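3-hydroxyacyl-CoA dehydrogenase type-2 (Mycobacterium avium, PDB 3PPI) probably catalyses the NAD-dependent oxidation of 3-hydroxyacyl-CoA substrates to 3-ketoacyl-CoA, as a member of the short-chain dehydrogenase/reductase family. Local coordinates at residues A[48-62]-A[70-84]. Sequence-based numbering, arbitrary orientation.
Sequences RRLHADGLGVVIADL and LADELGNRAEFVSTN. With MG (magnesium ion), chain E.
Strands 56-61 and 78-82 pair in parallel, their segment axes nearest at 4.6 Å, Val57 level with Ala78; they exemplify the right-handed beta-alpha-beta crossover of the Rossmann fold, in which a helix, here 64-74, packs on one face of the parallel strands it joins. The backbone ladder begins with Val57 N to Arg77 O, continues with Glu79 N to Val57 O and closes with Thr83 N to Asp61 O; Asp61 N to Val81 O is weak (3.4 Å). Helix segments 48-52 and 70-74 lie on one side, 27° apart. There Ile59 CD1 rests on Ala71 CB (3.7 Å) and Leu70 CD2; on the other face Val58 CG1 meets Val81 CG2, beside helix 88-98. His51, its ring carried toward helix 70-74 by a chi1 of 176°, is sandwiched between Leu74 CB over the centre of one face and the Arg77 guanidinium flat on the other, planes 7° apart. Bent at chi3, Arg77 grips His51 O with NH1 and NH2; this carbonyl also receives Gly54 N of the Schellman motif, taking three donors. Water 1, at the ring's edge, links His51 NE2 to Leu74 O and Arg77 N. Arg48 forms an end-on salt bridge with Glu73, NH1 to OE2 at 2.8 Å and NH2 to OE1, OE2 being met from above the carboxylate plane; Leu70 CD1 covers one guanidinium face, and Glu44 also pairs with NH2. At the Gly75-Ala78 turn, a magnesium ion is bound by Gly75 O at 2.3 Å and Ala78 O at 2.2 Å, with Ala71 O at a longer 2.6 Å and three waters around it.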
ATOM      1  N   ARG A  48      -7.178 -26.555 -16.129  1.00 22.52           N
ATOM      2  CA  ARG A  48      -7.856 -27.740 -15.607  1.00 23.55           C
ATOM      3  C   ARG A  48      -9.088 -27.340 -14.781  1.00 23.12           C
ATOM      4  O   ARG A  48     -10.151 -27.937 -14.920  1.00 23.72           O
ATOM      5  CB  ARG A  48      -6.895 -28.583 -14.760  1.00 23.59           C
ATOM      6  CG  ARG A  48      -5.817 -29.287 -15.575  1.00 25.60           C
ATOM      7  CD  ARG A  48      -4.960 -30.172 -14.703  1.00 26.29           C
ATOM      8  NE  ARG A  48      -3.873 -30.815 -15.451  1.00 27.66           N
ATOM      9  CZ  ARG A  48      -4.002 -31.930 -16.169  1.00 29.03           C
ATOM     10  NH1 ARG A  48      -5.179 -32.540 -16.271  1.00 29.46           N
ATOM     11  NH2 ARG A  48      -2.948 -32.430 -16.802  1.00 29.78           N
ATOM     12  N   ARG A  49      -8.927 -26.337 -13.926  1.00 22.16           N
ATOM     13  CA  ARG A  49     -10.012 -25.852 -13.067  1.00 21.89           C
ATOM     14  C   ARG A  49     -11.149 -25.243 -13.879  1.00 21.99           C
ATOM     15  O   ARG A  49     -12.311 -25.570 -13.667  1.00 21.43           O
ATOM     16  CB  ARG A  49      -9.485 -24.796 -12.087  1.00 21.40           C
ATOM     17  CG  ARG A  49     -10.543 -24.113 -11.216  1.00 21.46           C
ATOM     18  CD  ARG A  49     -11.356 -25.097 -10.380  1.00 22.73           C
ATOM     19  NE  ARG A  49     -12.359 -24.387  -9.585  1.00 24.00           N
ATOM     20  CZ  ARG A  49     -12.194 -23.935  -8.344  1.00 23.13           C
ATOM     21  NH1 ARG A  49     -11.060 -24.102  -7.682  1.00 23.12           N
ATOM     22  NH2 ARG A  49     -13.190 -23.293  -7.758  1.00 24.11           N
ATOM     23  N   LEU A  50     -10.820 -24.328 -14.784  1.00 22.02           N
ATOM     24  CA  LEU A  50     -11.868 -23.663 -15.559  1.00 22.60           C
ATOM     25  C   LEU A  50     -12.600 -24.659 -16.471  1.00 24.44           C
ATOM     26  O   LEU A  50     -13.813 -24.580 -16.624  1.00 25.03           O
ATOM     27  CB  LEU A  50     -11.300 -22.500 -16.357  1.00 22.61           C
ATOM     28  CG  LEU A  50     -10.730 -21.318 -15.568  1.00 20.81           C
ATOM     29  CD1 LEU A  50     -10.309 -20.194 -16.563  1.00 20.17           C
ATOM     30  CD2 LEU A  50     -11.717 -20.804 -14.526  1.00 20.29           C
ATOM     31  N   HIS A  51     -11.861 -25.611 -17.038  1.00 25.67           N
ATOM     32  CA  HIS A  51     -12.442 -26.665 -17.857  1.00 26.83           C
ATOM     33  C   HIS A  51     -13.404 -27.544 -17.032  1.00 27.69           C
ATOM     34  O   HIS A  51     -14.529 -27.809 -17.459  1.00 28.02           O
ATOM     35  CB  HIS A  51     -11.326 -27.507 -18.492  1.00 27.43           C
ATOM     36  CG  HIS A  51     -11.832 -28.669 -19.285  1.00 28.96           C
ATOM     37  ND1 HIS A  51     -11.998 -29.925 -18.743  1.00 30.50           N
ATOM     38  CD2 HIS A  51     -12.232 -28.761 -20.574  1.00 30.54           C
ATOM     39  CE1 HIS A  51     -12.465 -30.743 -19.667  1.00 31.50           C
ATOM     40  NE2 HIS A  51     -12.612 -30.063 -20.788  1.00 31.51           N
ATOM     41  N   ALA A  52     -12.967 -27.978 -15.849  1.00 27.48           N
ATOM     42  CA  ALA A  52     -13.828 -28.742 -14.941  1.00 28.12           C
ATOM     43  C   ALA A  52     -15.073 -27.955 -14.501  1.00 27.93           C
ATOM     44  O   ALA A  52     -16.119 -28.543 -14.261  1.00 27.02           O
ATOM     45  CB  ALA A  52     -13.051 -29.199 -13.723  1.00 27.63           C
ATOM     46  N   ASP A  53     -14.959 -26.629 -14.410  1.00 27.34           N
ATOM     47  CA  ASP A  53     -16.109 -25.786 -14.042  1.00 27.46           C
ATOM     48  C   ASP A  53     -17.083 -25.499 -15.183  1.00 27.69           C
ATOM     49  O   ASP A  53     -18.066 -24.775 -14.982  1.00 28.15           O
ATOM     50  CB  ASP A  53     -15.640 -24.452 -13.462  1.00 26.59           C
ATOM     51  CG  ASP A  53     -15.054 -24.590 -12.072  1.00 27.99           C
ATOM     52  OD1 ASP A  53     -15.151 -25.689 -11.486  1.00 30.16           O
ATOM     53  OD2 ASP A  53     -14.483 -23.591 -11.572  1.00 28.40           O
ATOM     54  N   GLY A  54     -16.801 -26.014 -16.371  1.00 27.94           N
ATOM     55  CA  GLY A  54     -17.754 -25.943 -17.476  1.00 28.75           C
ATOM     56  C   GLY A  54     -17.398 -24.985 -18.599  1.00 28.26           C
ATOM     57  O   GLY A  54     -18.156 -24.863 -19.551  1.00 29.02           O
ATOM     58  N   LEU A  55     -16.253 -24.305 -18.501  1.00 26.95           N
ATOM     59  CA  LEU A  55     -15.816 -23.388 -19.576  1.00 26.74           C
ATOM     60  C   LEU A  55     -15.113 -24.135 -20.707  1.00 26.97           C
ATOM     61  O   LEU A  55     -14.442 -25.132 -20.475  1.00 27.15           O
ATOM     62  CB  LEU A  55     -14.863 -22.310 -19.035  1.00 25.32           C
ATOM     63  CG  LEU A  55     -15.520 -21.166 -18.260  1.00 25.27           C
ATOM     64  CD1 LEU A  55     -14.471 -20.393 -17.459  1.00 24.21           C
ATOM     65  CD2 LEU A  55     -16.283 -20.239 -19.203  1.00 26.07           C
ATOM     66  N   GLY A  56     -15.278 -23.647 -21.931  1.00 27.41           N
ATOM     67  CA  GLY A  56     -14.384 -24.014 -23.027  1.00 27.29           C
ATOM     68  C   GLY A  56     -13.119 -23.208 -22.781  1.00 26.30           C
ATOM     69  O   GLY A  56     -13.210 -22.044 -22.392  1.00 25.58           O
ATOM     70  N   VAL A  57     -11.947 -23.815 -22.974  1.00 26.16           N
ATOM     71  CA  VAL A  57     -10.679 -23.167 -22.649  1.00 25.40           C
ATOM     72  C   VAL A  57      -9.651 -23.259 -23.770  1.00 26.37           C
ATOM     73  O   VAL A  57      -9.445 -24.326 -24.366  1.00 27.63           O
ATOM     74  CB  VAL A  57     -10.063 -23.756 -21.375  1.00 25.20           C
ATOM     75  CG1 VAL A  57      -8.804 -22.988 -20.994  1.00 24.58           C
ATOM     76  CG2 VAL A  57     -11.057 -23.700 -20.225  1.00 23.67           C
ATOM     77  N   VAL A  58      -9.012 -22.128 -24.065  1.00 26.05           N
ATOM     78  CA  VAL A  58      -7.894 -22.097 -24.983  1.00 25.91           C
ATOM     79  C   VAL A  58      -6.611 -22.049 -24.174  1.00 25.48           C
ATOM     80  O   VAL A  58      -6.436 -21.182 -23.316  1.00 24.16           O
ATOM     81  CB  VAL A  58      -7.974 -20.908 -25.920  1.00 26.35           C
ATOM     82  CG1 VAL A  58      -6.652 -20.731 -26.690  1.00 26.34           C
ATOM     83  CG2 VAL A  58      -9.145 -21.092 -26.867  1.00 26.39           C
ATOM     84  N   ILE A  59      -5.752 -23.036 -24.412  1.00 26.17           N
ATOM     85  CA  ILE A  59      -4.434 -23.101 -23.821  1.00 26.14           C
ATOM     86  C   ILE A  59      -3.523 -22.289 -24.741  1.00 26.48           C
ATOM     87  O   ILE A  59      -3.188 -22.742 -25.827  1.00 27.92           O
ATOM     88  CB  ILE A  59      -3.934 -24.567 -23.731  1.00 26.36           C
ATOM     89  CG1 ILE A  59      -4.805 -25.374 -22.773  1.00 26.54           C
ATOM     90  CG2 ILE A  59      -2.476 -24.622 -23.299  1.00 26.67           C
ATOM     91  CD1 ILE A  59      -5.038 -26.850 -23.231  1.00 26.68           C
ATOM     92  N   ALA A  60      -3.188 -21.075 -24.322  1.00 25.72           N
ATOM     93  CA  ALA A  60      -2.378 -20.147 -25.101  1.00 26.12           C
ATOM     94  C   ALA A  60      -0.958 -20.187 -24.576  1.00 26.21           C
ATOM     95  O   ALA A  60      -0.667 -19.649 -23.503  1.00 25.74           O
ATOM     96  CB  ALA A  60      -2.934 -18.727 -25.002  1.00 24.91           C
ATOM     97  N   ASP A  61      -0.071 -20.823 -25.326  1.00 27.09           N
ATOM     98  CA  ASP A  61       1.290 -21.039 -24.866  1.00 27.76           C
ATOM     99  C   ASP A  61       2.210 -21.290 -26.069  1.00 29.03           C
ATOM    100  O   ASP A  61       1.731 -21.596 -27.157  1.00 29.45           O
ATOM    101  CB  ASP A  61       1.310 -22.243 -23.920  1.00 27.76           C
ATOM    102  CG  ASP A  61       2.404 -22.163 -22.898  1.00 28.80           C
ATOM    103  OD1 ASP A  61       3.563 -21.941 -23.317  1.00 31.51           O
ATOM    104  OD2 ASP A  61       2.110 -22.313 -21.678  1.00 25.70           O
ATOM    105  N   LEU A  62       3.519 -21.134 -25.871  1.00 29.84           N
ATOM    106  CA  LEU A  62       4.505 -21.484 -26.893  1.00 31.63           C
ATOM    107  C   LEU A  62       5.002 -22.927 -26.733  1.00 32.62           C
ATOM    108  O   LEU A  62       5.577 -23.482 -27.662  1.00 33.12           O
ATOM    109  CB  LEU A  62       5.685 -20.507 -26.877  1.00 31.64           C
ATOM    110  CG  LEU A  62       5.439 -19.109 -27.460  1.00 32.64           C
ATOM    111  CD1 LEU A  62       6.683 -18.246 -27.266  1.00 32.22           C
ATOM    112  CD2 LEU A  62       5.044 -19.199 -28.946  1.00 32.81           C
ATOM    113  N   LEU A  70      -1.964 -31.481 -23.127  1.00 33.81           N
ATOM    114  CA  LEU A  70      -2.990 -31.076 -22.173  1.00 32.69           C
ATOM    115  C   LEU A  70      -4.355 -30.934 -22.852  1.00 32.96           C
ATOM    116  O   LEU A  70      -5.369 -31.370 -22.309  1.00 31.99           O
ATOM    117  CB  LEU A  70      -2.599 -29.760 -21.486  1.00 31.54           C
ATOM    118  CG  LEU A  70      -3.589 -29.217 -20.465  1.00 30.07           C
ATOM    119  CD1 LEU A  70      -3.724 -30.194 -19.308  1.00 27.75           C
ATOM    120  CD2 LEU A  70      -3.139 -27.828 -19.973  1.00 26.65           C
ATOM    121  N   ALA A  71      -4.380 -30.314 -24.028  1.00 33.41           N
ATOM    122  CA  ALA A  71      -5.627 -30.157 -24.778  1.00 34.36           C
ATOM    123  C   ALA A  71      -6.237 -31.516 -25.163  1.00 36.09           C
ATOM    124  O   ALA A  71      -7.463 -31.703 -25.084  1.00 35.74           O
ATOM    125  CB  ALA A  71      -5.393 -29.305 -26.017  1.00 34.71           C
ATOM    126  N   ASP A  72      -5.380 -32.455 -25.568  1.00 37.65           N
ATOM    127  CA  ASP A  72      -5.828 -33.809 -25.923  1.00 39.68           C
ATOM    128  C   ASP A  72      -6.367 -34.541 -24.698  1.00 39.69           C
ATOM    129  O   ASP A  72      -7.430 -35.153 -24.759  1.00 40.39           O
ATOM    130  CB  ASP A  72      -4.694 -34.630 -26.562  1.00 40.91           C
ATOM    131  CG  ASP A  72      -4.245 -34.071 -27.913  1.00 42.79           C
ATOM    132  OD1 ASP A  72      -4.970 -33.243 -28.503  1.00 44.25           O
ATOM    133  OD2 ASP A  72      -3.148 -34.449 -28.383  1.00 46.57           O
ATOM    134  N   GLU A  73      -5.641 -34.467 -23.584  1.00 39.20           N
ATOM    135  CA  GLU A  73      -6.074 -35.097 -22.335  1.00 39.05           C
ATOM    136  C   GLU A  73      -7.453 -34.611 -21.902  1.00 38.49           C
ATOM    137  O   GLU A  73      -8.251 -35.397 -21.413  1.00 38.67           O
ATOM    138  CB  GLU A  73      -5.067 -34.807 -21.207  1.00 38.45           C
ATOM    139  CG  GLU A  73      -5.498 -35.325 -19.817  1.00 38.96           C
ATOM    140  CD  GLU A  73      -4.581 -34.872 -18.689  1.00 38.48           C
ATOM    141  OE1 GLU A  73      -3.477 -34.364 -18.961  1.00 38.74           O
ATOM    142  OE2 GLU A  73      -4.973 -35.009 -17.512  1.00 39.54           O
ATOM    143  N   LEU A  74      -7.723 -33.312 -22.048  1.00 37.44           N
ATOM    144  CA  LEU A  74      -8.979 -32.740 -21.545  1.00 36.75           C
ATOM    145  C   LEU A  74     -10.170 -32.937 -22.489  1.00 37.83           C
ATOM    146  O   LEU A  74     -11.316 -32.918 -22.041  1.00 37.78           O
ATOM    147  CB  LEU A  74      -8.806 -31.252 -21.214  1.00 35.44           C
ATOM    148  CG  LEU A  74      -7.883 -30.938 -20.029  1.00 34.03           C
ATOM    149  CD1 LEU A  74      -7.825 -29.437 -19.798  1.00 31.17           C
ATOM    150  CD2 LEU A  74      -8.354 -31.672 -18.780  1.00 33.06           C
ATOM    151  N   GLY A  75      -9.908 -33.118 -23.780  1.00 38.95           N
ATOM    152  CA  GLY A  75     -10.970 -33.391 -24.755  1.00 40.08           C
ATOM    153  C   GLY A  75     -11.413 -32.168 -25.543  1.00 40.42           C
ATOM    154  O   GLY A  75     -10.693 -31.165 -25.625  1.00 39.08           O
ATOM    155  N   ASN A  76     -12.615 -32.245 -26.104  1.00 41.36           N
ATOM    156  CA  ASN A  76     -13.044 -31.305 -27.157  1.00 42.39           C
ATOM    157  C   ASN A  76     -13.437 -29.890 -26.713  1.00 40.80           C
ATOM    158  O   ASN A  76     -13.656 -29.028 -27.567  1.00 41.69           O
ATOM    159  CB  ASN A  76     -14.168 -31.917 -28.007  1.00 44.20           C
ATOM    160  CG  ASN A  76     -15.245 -32.573 -27.166  1.00 46.76           C
ATOM    161  OD1 ASN A  76     -15.834 -31.938 -26.287  1.00 49.59           O
ATOM    162  ND2 ASN A  76     -15.496 -33.860 -27.417  1.00 49.96           N
ATOM    163  N   ARG A  77     -13.522 -29.650 -25.405  1.00 38.62           N
ATOM    164  CA  ARG A  77     -13.774 -28.306 -24.885  1.00 36.73           C
ATOM    165  C   ARG A  77     -12.462 -27.604 -24.501  1.00 34.75           C
ATOM    166  O   ARG A  77     -12.490 -26.522 -23.909  1.00 32.91           O
ATOM    167  CB  ARG A  77     -14.710 -28.369 -23.678  1.00 36.32           C
ATOM    168  CG  ARG A  77     -16.035 -29.128 -23.928  1.00 38.41           C
ATOM    169  CD  ARG A  77     -17.034 -28.947 -22.752  1.00 40.09           C
ATOM    170  NE  ARG A  77     -16.638 -29.610 -21.501  1.00 40.05           N
ATOM    171  CZ  ARG A  77     -16.083 -29.030 -20.425  1.00 41.15           C
ATOM    172  NH1 ARG A  77     -15.805 -27.718 -20.362  1.00 38.27           N
ATOM    173  NH2 ARG A  77     -15.793 -29.794 -19.372  1.00 42.43           N
ATOM    174  N   ALA A  78     -11.325 -28.215 -24.845  1.00 34.39           N
ATOM    175  CA  ALA A  78      -9.993 -27.639 -24.585  1.00 33.32           C
ATOM    176  C   ALA A  78      -9.154 -27.677 -25.859  1.00 33.76           C
ATOM    177  O   ALA A  78      -9.000 -28.739 -26.449  1.00 34.52           O
ATOM    178  CB  ALA A  78      -9.282 -28.410 -23.473  1.00 32.46           C
ATOM    179  N   GLU A  79      -8.610 -26.529 -26.265  1.00 32.74           N
ATOM    180  CA  GLU A  79      -7.792 -26.431 -27.474  1.00 33.80           C
ATOM    181  C   GLU A  79      -6.470 -25.742 -27.197  1.00 32.40           C
ATOM    182  O   GLU A  79      -6.442 -24.700 -26.529  1.00 30.94           O
ATOM    183  CB  GLU A  79      -8.512 -25.627 -28.553  1.00 34.70           C
ATOM    184  CG  GLU A  79      -9.747 -26.302 -29.122  1.00 38.67           C
ATOM    185  CD  GLU A  79      -9.435 -27.477 -30.038  1.00 42.85           C
ATOM    186  OE1 GLU A  79      -8.285 -27.596 -30.534  1.00 45.28           O
ATOM    187  OE2 GLU A  79     -10.366 -28.284 -30.264  1.00 45.64           O
ATOM    188  N   PHE A  80      -5.395 -26.292 -27.751  1.00 32.10           N
ATOM    189  CA  PHE A  80      -4.100 -25.639 -27.720  1.00 31.75           C
ATOM    190  C   PHE A  80      -3.944 -24.676 -28.887  1.00 31.97           C
ATOM    191  O   PHE A  80      -4.117 -25.060 -30.032  1.00 33.14           O
ATOM    192  CB  PHE A  80      -2.965 -26.660 -27.786  1.00 32.15           C
ATOM    193  CG  PHE A  80      -1.635 -26.034 -28.006  1.00 32.03           C
ATOM    194  CD1 PHE A  80      -1.085 -25.210 -27.030  1.00 30.71           C
ATOM    195  CD2 PHE A  80      -0.949 -26.211 -29.204  1.00 33.37           C
ATOM    196  CE1 PHE A  80       0.124 -24.614 -27.222  1.00 30.13           C
ATOM    197  CE2 PHE A  80       0.275 -25.602 -29.409  1.00 32.81           C
ATOM    198  CZ  PHE A  80       0.810 -24.797 -28.420  1.00 32.52           C
ATOM    199  N   VAL A  81      -3.621 -23.424 -28.607  1.00 31.12           N
ATOM    200  CA  VAL A  81      -3.209 -22.509 -29.665  1.00 31.55           C
ATOM    201  C   VAL A  81      -1.822 -21.963 -29.333  1.00 31.09           C
ATOM    202  O   VAL A  81      -1.603 -21.404 -28.249  1.00 29.87           O
ATOM    203  CB  VAL A  81      -4.215 -21.360 -29.846  1.00 31.24           C
ATOM    204  CG1 VAL A  81      -3.713 -20.348 -30.897  1.00 31.31           C
ATOM    205  CG2 VAL A  81      -5.592 -21.917 -30.218  1.00 32.01           C
ATOM    206  N   SER A  82      -0.882 -22.143 -30.259  1.00 31.76           N
ATOM    207  CA  SER A  82       0.473 -21.635 -30.095  1.00 31.84           C
ATOM    208  C   SER A  82       0.407 -20.119 -30.098  1.00 31.09           C
ATOM    209  O   SER A  82       0.022 -19.511 -31.099  1.00 31.33           O
ATOM    210  CB  SER A  82       1.404 -22.147 -31.213  1.00 33.26           C
ATOM    211  OG  SER A  82       2.716 -21.638 -31.060  1.00 34.23           O
ATOM    212  N   THR A  83       0.747 -19.514 -28.960  1.00 30.33           N
ATOM    213  CA  THR A  83       0.556 -18.069 -28.766  1.00 29.44           C
ATOM    214  C   THR A  83       1.765 -17.376 -28.163  1.00 28.46           C
ATOM    215  O   THR A  83       2.213 -17.719 -27.081  1.00 27.93           O
ATOM    216  CB  THR A  83      -0.650 -17.773 -27.849  1.00 28.80           C
ATOM    217  OG1 THR A  83      -1.790 -18.502 -28.302  1.00 30.18           O
ATOM    218  CG2 THR A  83      -0.969 -16.273 -27.851  1.00 28.04           C
ATOM    219  N   ASN A  84       2.270 -16.388 -28.890  1.00 28.60           N
ATOM    220  CA  ASN A  84       3.259 -15.451 -28.406  1.00 27.47           C
ATOM    221  C   ASN A  84       2.491 -14.222 -27.929  1.00 26.65           C
ATOM    222  O   ASN A  84       1.901 -13.505 -28.747  1.00 25.91           O
ATOM    223  CB  ASN A  84       4.222 -15.080 -29.535  1.00 28.15           C
ATOM    224  CG  ASN A  84       5.331 -14.149 -29.088  1.00 28.16           C
ATOM    225  OD1 ASN A  84       5.240 -13.486 -28.060  1.00 28.37           O
ATOM    226  ND2 ASN A  84       6.379 -14.082 -29.877  1.00 32.39           N
TER
HETATM  227 MG    MG E 300      -8.926 -30.851 -27.093  1.00 39.78          MG
HETATM  228  O   HOH W   1     -13.476 -31.381 -23.248  1.00 33.45           O
HETATM  229  O   HOH W   2       4.649 -23.092 -30.024  1.00 42.04           O
HETATM  230  O   HOH W   3      -6.979 -30.916 -28.511  1.00 37.37           O
HETATM  231  O   HOH W   4     -10.358 -30.375 -28.995  1.00 43.24           O
HETATM  232  O   HOH W   5      -9.586 -33.101 -27.993  1.00 38.68           O